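PDB 3K1T: glutamate--cysteine ligase GshA from Methylobacillus flagellatus KT, which probably acts as a ligase, joining glutamate to cysteine to form gamma-glutamylcysteine. Local coordinates for residues 29-32 with 33-37; 366-369 with 370-373; 394-398 with 399-403. All coordinates share one frame; numbering follows the deposited sequence.

Contact 1. Residues 29-32 with 33-37; sequences IEHW and FRSQW
W32 and F33, consecutive residues in the middle of helix 26-40, meet edge-to-face: the six-membered ring of W32 turns its edge to the face of F33, with centroids 5.3 Å apart and planes at 67°. CZ3 of W32 lies over the rim of the phenyl ring, 3.9 Å from CE1 of F33. One turn back, CG2 of I29 reaches CE2 of F33 at 3.6 Å, the two side chains running alongside in the same direction. One face of the indole is covered from the following turn by Q36: its CG sits 3.6 Å from the centroid of the six-membered ring, almost on the ring normal, a CH-pi contact. Bent at chi2 (-52°), the Q36 chain folds back so that its amide stacks over the indole, planes 21° apart. NE1 of W32 gives its hydrogen to E221, not Q36. The backbone adds the regular i to i+4 ladder, from F33 N to I29 O (2.9 Å) through to Q36 N to W32 O (3.0 Å). With an alanine in place of W32, F33 and Q36 would probably lose the indole they pack on, and E221 its N-H donor. In the fold, W32 wedges between helix 210-226, where F222 and L225 meet it, and helix 398-421, which offers L411 and L414. R410 of the latter makes a cation-pi contact with F33 and a salt bridge with E30, whose OE2 is hydrogen-bonded to Y403 OH of that helix. R34 NH1 hydrogen-bonds A125 O of the second subunit; H31 NE2 bonds weakly to D94 O of that subunit.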
loop_
_atom_site.group_PDB
_atom_site.type_symbol
_atom_site.label_atom_id
_atom_site.label_comp_id
_atom_site.label_asym_id
_atom_site.label_seq_id
_atom_site.Cartn_x
_atom_site.Cartn_y
_atom_site.Cartn_z
ATOM N N ILE A 29 2.236 14.128 13.427
ATOM C CA ILE A 29 2.207 12.728 13.833
ATOM C C ILE A 29 2.770 11.797 12.750
ATOM O O ILE A 29 3.605 10.936 13.036
ATOM C CB ILE A 29 0.787 12.301 14.243
ATOM C CG1 ILE A 29 0.385 12.990 15.576
ATOM C CG2 ILE A 29 0.626 10.720 14.317
ATOM C CD1 ILE A 29 -1.133 12.991 15.798
ATOM N N GLU A 30 2.311 11.955 11.511
ATOM C CA GLU A 30 2.769 11.090 10.437
ATOM C C GLU A 30 4.280 11.305 10.131
ATOM O O GLU A 30 5.027 10.336 9.896
ATOM C CB GLU A 30 1.905 11.270 9.197
ATOM C CG GLU A 30 0.449 10.887 9.447
ATOM C CD GLU A 30 0.234 9.427 9.831
ATOM O OE1 GLU A 30 1.125 8.571 9.601
ATOM O OE2 GLU A 30 -0.847 9.133 10.388
ATOM N N HIS A 31 4.728 12.551 10.182
ATOM C CA HIS A 31 6.152 12.847 10.058
ATOM C C HIS A 31 6.945 12.202 11.190
ATOM O O HIS A 31 7.993 11.589 10.960
ATOM C CB HIS A 31 6.396 14.360 10.067
ATOM C CG HIS A 31 7.836 14.713 10.016
ATOM N ND1 HIS A 31 8.564 15.030 11.142
ATOM C CD2 HIS A 31 8.716 14.697 8.988
ATOM C CE1 HIS A 31 9.817 15.266 10.794
ATOM N NE2 HIS A 31 9.936 15.078 9.495
ATOM N N TRP A 32 6.409 12.260 12.414
ATOM C CA TRP A 32 7.092 11.634 13.554
ATOM C C TRP A 32 7.205 10.119 13.357
ATOM O O TRP A 32 8.276 9.540 13.552
ATOM C CB TRP A 32 6.363 11.993 14.852
ATOM C CG TRP A 32 6.980 11.418 16.096
ATOM C CD1 TRP A 32 7.959 11.983 16.853
ATOM C CD2 TRP A 32 6.630 10.191 16.740
ATOM N NE1 TRP A 32 8.252 11.193 17.917
ATOM C CE2 TRP A 32 7.459 10.074 17.878
ATOM C CE3 TRP A 32 5.711 9.177 16.465
ATOM C CZ2 TRP A 32 7.384 8.992 18.749
ATOM C CZ3 TRP A 32 5.615 8.123 17.341
ATOM C CH2 TRP A 32 6.460 8.033 18.478
ATOM N N PHE A 33 6.123 9.465 12.944
ATOM C CA PHE A 33 6.196 8.021 12.714
ATOM C C PHE A 33 7.239 7.699 11.650
ATOM O O PHE A 33 8.037 6.765 11.808
ATOM C CB PHE A 33 4.839 7.458 12.269
ATOM C CG PHE A 33 3.913 7.062 13.404
ATOM C CD1 PHE A 33 4.270 6.060 14.296
ATOM C CD2 PHE A 33 2.672 7.681 13.550
ATOM C CE1 PHE A 33 3.425 5.685 15.319
ATOM C CE2 PHE A 33 1.800 7.288 14.572
ATOM C CZ PHE A 33 2.195 6.289 15.451
ATOM N N ARG A 34 7.248 8.451 10.548
ATOM C CA ARG A 34 8.276 8.207 9.523
ATOM C C ARG A 34 9.694 8.312 10.084
ATOM O O ARG A 34 10.532 7.455 9.743
ATOM C CB ARG A 34 8.116 9.110 8.296
ATOM C CG ARG A 34 7.026 8.585 7.360
ATOM C CD ARG A 34 7.007 9.392 6.061
ATOM N NE ARG A 34 6.365 10.682 6.160
ATOM C CZ ARG A 34 5.059 10.870 5.909
ATOM N NH1 ARG A 34 4.263 9.854 5.566
ATOM N NH2 ARG A 34 4.572 12.064 6.009
ATOM N N SER A 35 9.970 9.313 10.938
ATOM C CA SER A 35 11.273 9.383 11.586
ATOM C C SER A 35 11.551 8.119 12.417
ATOM O O SER A 35 12.673 7.609 12.395
ATOM C CB SER A 35 11.404 10.615 12.482
ATOM O OG SER A 35 11.238 11.750 11.679
ATOM N N GLN A 36 10.536 7.615 13.128
ATOM C CA GLN A 36 10.729 6.410 13.948
ATOM C C GLN A 36 11.046 5.167 13.124
ATOM O O GLN A 36 11.968 4.396 13.461
ATOM C CB GLN A 36 9.540 6.146 14.891
ATOM C CG GLN A 36 9.162 7.358 15.775
ATOM C CD GLN A 36 10.325 7.917 16.521
ATOM O OE1 GLN A 36 11.000 7.198 17.237
ATOM N NE2 GLN A 36 10.587 9.208 16.337
ATOM N N TRP A 37 10.317 4.967 12.033
ATOM C CA TRP A 37 10.522 3.781 11.200
ATOM C C TRP A 37 11.897 3.833 10.500
ATOM O O TRP A 37 12.494 2.774 10.296
ATOM C CB TRP A 37 9.421 3.588 10.150
ATOM C CG TRP A 37 7.996 3.640 10.699
ATOM C CD1 TRP A 37 6.975 4.426 10.253
ATOM C CD2 TRP A 37 7.466 2.867 11.766
ATOM N NE1 TRP A 37 5.863 4.217 11.011
ATOM C CE2 TRP A 37 6.130 3.270 11.949
ATOM C CE3 TRP A 37 8.004 1.918 12.629
ATOM C CZ2 TRP A 37 5.316 2.727 12.929
ATOM C CZ3 TRP A 37 7.165 1.338 13.590
ATOM C CH2 TRP A 37 5.853 1.772 13.737
#

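Contact 2. Residues 366-369 with 370-373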
loop_
_atom_site.group_PDB
_atom_site.type_symbol
_atom_site.label_atom_id
_atom_site.label_comp_id
_atom_site.label_asym_id
_atom_site.label_seq_id
_atom_site.Cartn_x
_atom_site.Cartn_y
_atom_site.Cartn_z
ATOM N N ALA A 366 -22.599 -9.079 33.357
ATOM C CA ALA A 366 -22.303 -7.683 33.710
ATOM C C ALA A 366 -20.816 -7.333 33.646
ATOM O O ALA A 366 -20.470 -6.168 33.423
ATOM C CB ALA A 366 -22.863 -7.348 35.151
ATOM N N ASP A 367 -19.941 -8.323 33.806
ATOM C CA ASP A 367 -18.494 -8.053 33.842
ATOM C C ASP A 367 -17.729 -8.385 32.545
ATOM O O ASP A 367 -16.502 -8.450 32.535
ATOM C CB ASP A 367 -17.858 -8.769 35.000
ATOM C CG ASP A 367 -18.234 -8.150 36.342
ATOM O OD1 ASP A 367 -18.554 -6.928 36.415
ATOM O OD2 ASP A 367 -18.187 -8.909 37.329
ATOM N N GLU A 368 -18.458 -8.579 31.453
ATOM C CA GLU A 368 -17.821 -8.755 30.154
ATOM C C GLU A 368 -17.106 -7.493 29.660
ATOM O O GLU A 368 -16.248 -7.585 28.780
ATOM C CB GLU A 368 -18.829 -9.279 29.121
ATOM C CG GLU A 368 -19.163 -10.767 29.336
ATOM C CD GLU A 368 -17.939 -11.619 29.447
ATOM O OE1 GLU A 368 -17.072 -11.580 28.547
ATOM O OE2 GLU A 368 -17.794 -12.302 30.475
ATOM N N ASN A 369 -17.443 -6.332 30.204
ATOM C CA ASN A 369 -16.686 -5.106 29.918
ATOM C C ASN A 369 -15.283 -5.099 30.553
ATOM O O ASN A 369 -14.458 -4.247 30.223
ATOM C CB ASN A 369 -17.467 -3.832 30.274
ATOM C CG ASN A 369 -17.831 -3.724 31.741
ATOM O OD1 ASN A 369 -17.283 -4.436 32.594
ATOM N ND2 ASN A 369 -18.816 -2.837 32.045
ATOM N N LEU A 370 -15.037 -6.068 31.452
ATOM C CA LEU A 370 -13.781 -6.224 32.194
ATOM C C LEU A 370 -13.045 -7.494 31.729
ATOM O O LEU A 370 -11.868 -7.449 31.374
ATOM C CB LEU A 370 -14.133 -6.282 33.700
ATOM C CG LEU A 370 -13.069 -6.417 34.764
ATOM C CD1 LEU A 370 -13.618 -6.003 36.185
ATOM C CD2 LEU A 370 -12.509 -7.859 34.770
ATOM N N ASN A 371 -13.752 -8.622 31.739
ATOM C CA ASN A 371 -13.154 -9.951 31.417
ATOM C C ASN A 371 -12.509 -9.979 30.028
ATOM O O ASN A 371 -13.099 -9.516 29.044
ATOM C CB ASN A 371 -14.233 -11.064 31.476
ATOM C CG ASN A 371 -14.867 -11.252 32.890
ATOM O OD1 ASN A 371 -14.248 -10.967 33.898
ATOM N ND2 ASN A 371 -16.121 -11.729 32.927
ATOM N N ALA A 372 -11.321 -10.577 29.937
ATOM C CA ALA A 372 -10.653 -10.787 28.647
ATOM C C ALA A 372 -11.414 -11.926 27.965
ATOM O O ALA A 372 -11.804 -12.866 28.636
ATOM C CB ALA A 372 -9.169 -11.150 28.862
ATOM N N PRO A 373 -11.690 -11.831 26.657
ATOM C CA PRO A 373 -12.529 -12.860 26.045
ATOM C C PRO A 373 -11.814 -14.198 25.755
ATOM O O PRO A 373 -12.482 -15.222 25.558
ATOM C CB PRO A 373 -12.952 -12.214 24.725
ATOM C CG PRO A 373 -11.825 -11.336 24.388
ATOM C CD PRO A 373 -11.427 -10.739 25.721
#
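N371 folds its side chain back over the preceding turn, between the backbone of D367 and the carboxylate of E368. Its CB lies 3.6 Å from D367 O, and with CG anti to the carbonyl carbon (chi1 -63°) the amide carbon comes close to the same oxygen, CG 3.3 Å from D367 O. OD1 is 3.6 Å from D367 O. At the tip, ND2 donates to E368 OE2 over 3.0 Å in a nearly straight bond (172°). The carboxylate oxygen lies in the plane of the N371 amide, yet is itself approached from above the carboxylate plane, the two flat groups being turned 59° apart. E368 gets there by bending at chi2, and its other oxygen, OE1, is hydrogen-bonded to H361 ND1, so both oxygens are engaged. D367 O takes two backbone hydrogens: N371 N at 2.9 Å, nearly in line with the carbonyl, and L370 N at 3.0 Å, from above the carbonyl plane. Two backbone donors and a side-chain amide bonded to a carboxylate thus fix this irregular turn between strands 352-361 and 377-381. For the buried E368, the N-H of N371, with H361 at the other oxygen, would probably favour a charged carboxylate.

Contact 3. Residues 394-398 with 399-403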
loop_
_atom_site.group_PDB
_atom_site.type_symbol
_atom_site.label_atom_id
_atom_site.label_comp_id
_atom_site.label_asym_id
_atom_site.label_seq_id
_atom_site.Cartn_x
_atom_site.Cartn_y
_atom_site.Cartn_z
ATOM N N ALA A 394 -16.303 15.769 12.931
ATOM C CA ALA A 394 -16.536 15.460 14.351
ATOM C C ALA A 394 -15.388 14.560 14.850
ATOM O O ALA A 394 -15.010 13.605 14.175
ATOM C CB ALA A 394 -17.906 14.772 14.580
ATOM N N PRO A 395 -14.825 14.876 16.016
ATOM C CA PRO A 395 -13.682 14.104 16.484
ATOM C C PRO A 395 -13.965 12.600 16.635
ATOM O O PRO A 395 -13.060 11.802 16.399
ATOM C CB PRO A 395 -13.347 14.737 17.831
ATOM C CG PRO A 395 -14.015 16.090 17.842
ATOM C CD PRO A 395 -15.098 16.065 16.841
ATOM N N ASP A 396 -15.200 12.225 17.000
ATOM C CA ASP A 396 -15.572 10.805 17.106
ATOM C C ASP A 396 -16.389 10.267 15.925
ATOM O O ASP A 396 -16.980 9.201 16.026
ATOM C CB ASP A 396 -16.304 10.516 18.436
ATOM C CG ASP A 396 -16.227 9.031 18.847
ATOM O OD1 ASP A 396 -15.145 8.394 18.644
ATOM O OD2 ASP A 396 -17.260 8.492 19.369
ATOM N N ALA A 397 -16.362 10.947 14.781
ATOM C CA ALA A 397 -16.871 10.363 13.556
ATOM C C ALA A 397 -16.092 9.051 13.296
ATOM O O ALA A 397 -14.919 8.926 13.678
ATOM C CB ALA A 397 -16.705 11.328 12.364
ATOM N N ALA A 398 -16.720 8.106 12.615
ATOM C CA ALA A 398 -16.114 6.783 12.422
ATOM C C ALA A 398 -14.688 6.802 11.845
ATOM O O ALA A 398 -13.799 6.143 12.396
ATOM C CB ALA A 398 -17.035 5.847 11.571
ATOM N N PRO A 399 -14.448 7.572 10.777
ATOM C CA PRO A 399 -13.080 7.610 10.240
ATOM C C PRO A 399 -12.061 8.207 11.208
ATOM O O PRO A 399 -10.867 7.906 11.106
ATOM C CB PRO A 399 -13.181 8.496 9.009
ATOM C CG PRO A 399 -14.661 8.693 8.750
ATOM C CD PRO A 399 -15.414 8.341 9.964
ATOM N N ASN A 400 -12.522 9.032 12.119
ATOM C CA ASN A 400 -11.656 9.648 13.124
ATOM C C ASN A 400 -11.404 8.747 14.342
ATOM O O ASN A 400 -10.260 8.672 14.841
ATOM C CB ASN A 400 -12.205 11.035 13.491
ATOM C CG ASN A 400 -12.076 12.013 12.372
ATOM O OD1 ASN A 400 -11.205 11.872 11.506
ATOM N ND2 ASN A 400 -12.916 13.053 12.378
ATOM N N ARG A 401 -12.437 8.001 14.762
ATOM C CA ARG A 401 -12.272 6.953 15.738
ATOM C C ARG A 401 -11.245 5.934 15.232
ATOM O O ARG A 401 -10.321 5.529 15.980
ATOM C CB ARG A 401 -13.622 6.270 16.013
ATOM C CG ARG A 401 -13.538 4.967 16.886
ATOM C CD ARG A 401 -13.583 5.238 18.347
ATOM N NE ARG A 401 -14.899 5.727 18.791
ATOM C CZ ARG A 401 -15.946 4.992 19.129
ATOM N NH1 ARG A 401 -15.890 3.672 19.100
ATOM N NH2 ARG A 401 -17.081 5.593 19.493
ATOM N N PHE A 402 -11.405 5.502 13.977
ATOM C CA PHE A 402 -10.515 4.467 13.420
ATOM C C PHE A 402 -9.113 4.974 13.141
ATOM O O PHE A 402 -8.144 4.220 13.289
ATOM C CB PHE A 402 -11.205 3.691 12.251
ATOM C CG PHE A 402 -12.114 2.633 12.766
ATOM C CD1 PHE A 402 -13.396 2.953 13.220
ATOM C CD2 PHE A 402 -11.659 1.347 12.953
ATOM C CE1 PHE A 402 -14.215 2.007 13.773
ATOM C CE2 PHE A 402 -12.487 0.380 13.504
ATOM C CZ PHE A 402 -13.757 0.718 13.929
ATOM N N TYR A 403 -8.981 6.264 12.805
ATOM C CA TYR A 403 -7.668 6.882 12.723
ATOM C C TYR A 403 -6.964 6.796 14.089
ATOM O O TYR A 403 -5.764 6.409 14.158
ATOM C CB TYR A 403 -7.702 8.339 12.201
ATOM C CG TYR A 403 -6.335 8.973 12.150
ATOM C CD1 TYR A 403 -5.368 8.524 11.252
ATOM C CD2 TYR A 403 -5.990 10.031 12.995
ATOM C CE1 TYR A 403 -4.110 9.084 11.194
ATOM C CE2 TYR A 403 -4.689 10.601 12.953
ATOM C CZ TYR A 403 -3.754 10.111 12.053
ATOM O OH TYR A 403 -2.470 10.662 11.995
#
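D396 and R401 form a side-on salt bridge across the start of helix 398-421. NE of R401 meets OD1 of D396 at 2.7 Å and NH2 of R401 meets OD2 of D396 at 2.9 Å, both bonds nearly straight, each oxygen using its syn lone pair. Carboxylate and guanidinium are only 16° from coplanar, so the pair is held flat and its rotation fixed. R401 achieves this by bending at chi2 and chi3, curling back toward the preceding loop. The second grip comes from N400, whose ND2 bonds to A394 O over 2.8 Å, from above the carbonyl plane. A397 N reaches that oxygen from the opposite face, closing the type I beta turn 394-397, so A394 O is held by two donors. Behind these lies the helix start: A397 is the N-cap, and A397 O accepts from R401 N at 2.9 Å, with a weak bond from N400 N. P399 follows in the first turn, where its CD presses on CB of A398 at a tight 3.4 Å. One turn on, A398 O accepts from F402 N and lies at the edge of the F402 ring, 3.3 Å from CD1 of F402. Further out, N400 OD1 accepts from D390 N and R401 NH1 bonds to the hydroxyl of Y405, tying N400 to the preceding loop and R401 to the next turn. P395 and N400 pack on helix 13-23, as does D396 on its L16, where E19 brings a like charge close to OD1; F402 packs edge-to-face on F382 beyond strand 377-381, and Y403 leans on helix 26-40.

Overall arrangement
From the N terminus, contact 1 comes first, within helix 26-40, where it closes no loop but links consecutive helical turns. Contact 2 follows much later, fastening a tight turn in the loop joining strands 352-361 and 377-381 of the antiparallel sheet. Contact 3 comes soon after, at the passage from the loop behind strand 377-381 into helix 398-421. All three lie in series, neither nested nor crossing. Contacts 1 and 3 touch, since Y403 OH lies 2.7 Å from E30 OE2 in a probable hydrogen bond, joining the two helices. Contact 2 stands apart, its nearest atoms about 14 Å from contact 3 and about 24 Å from contact 1.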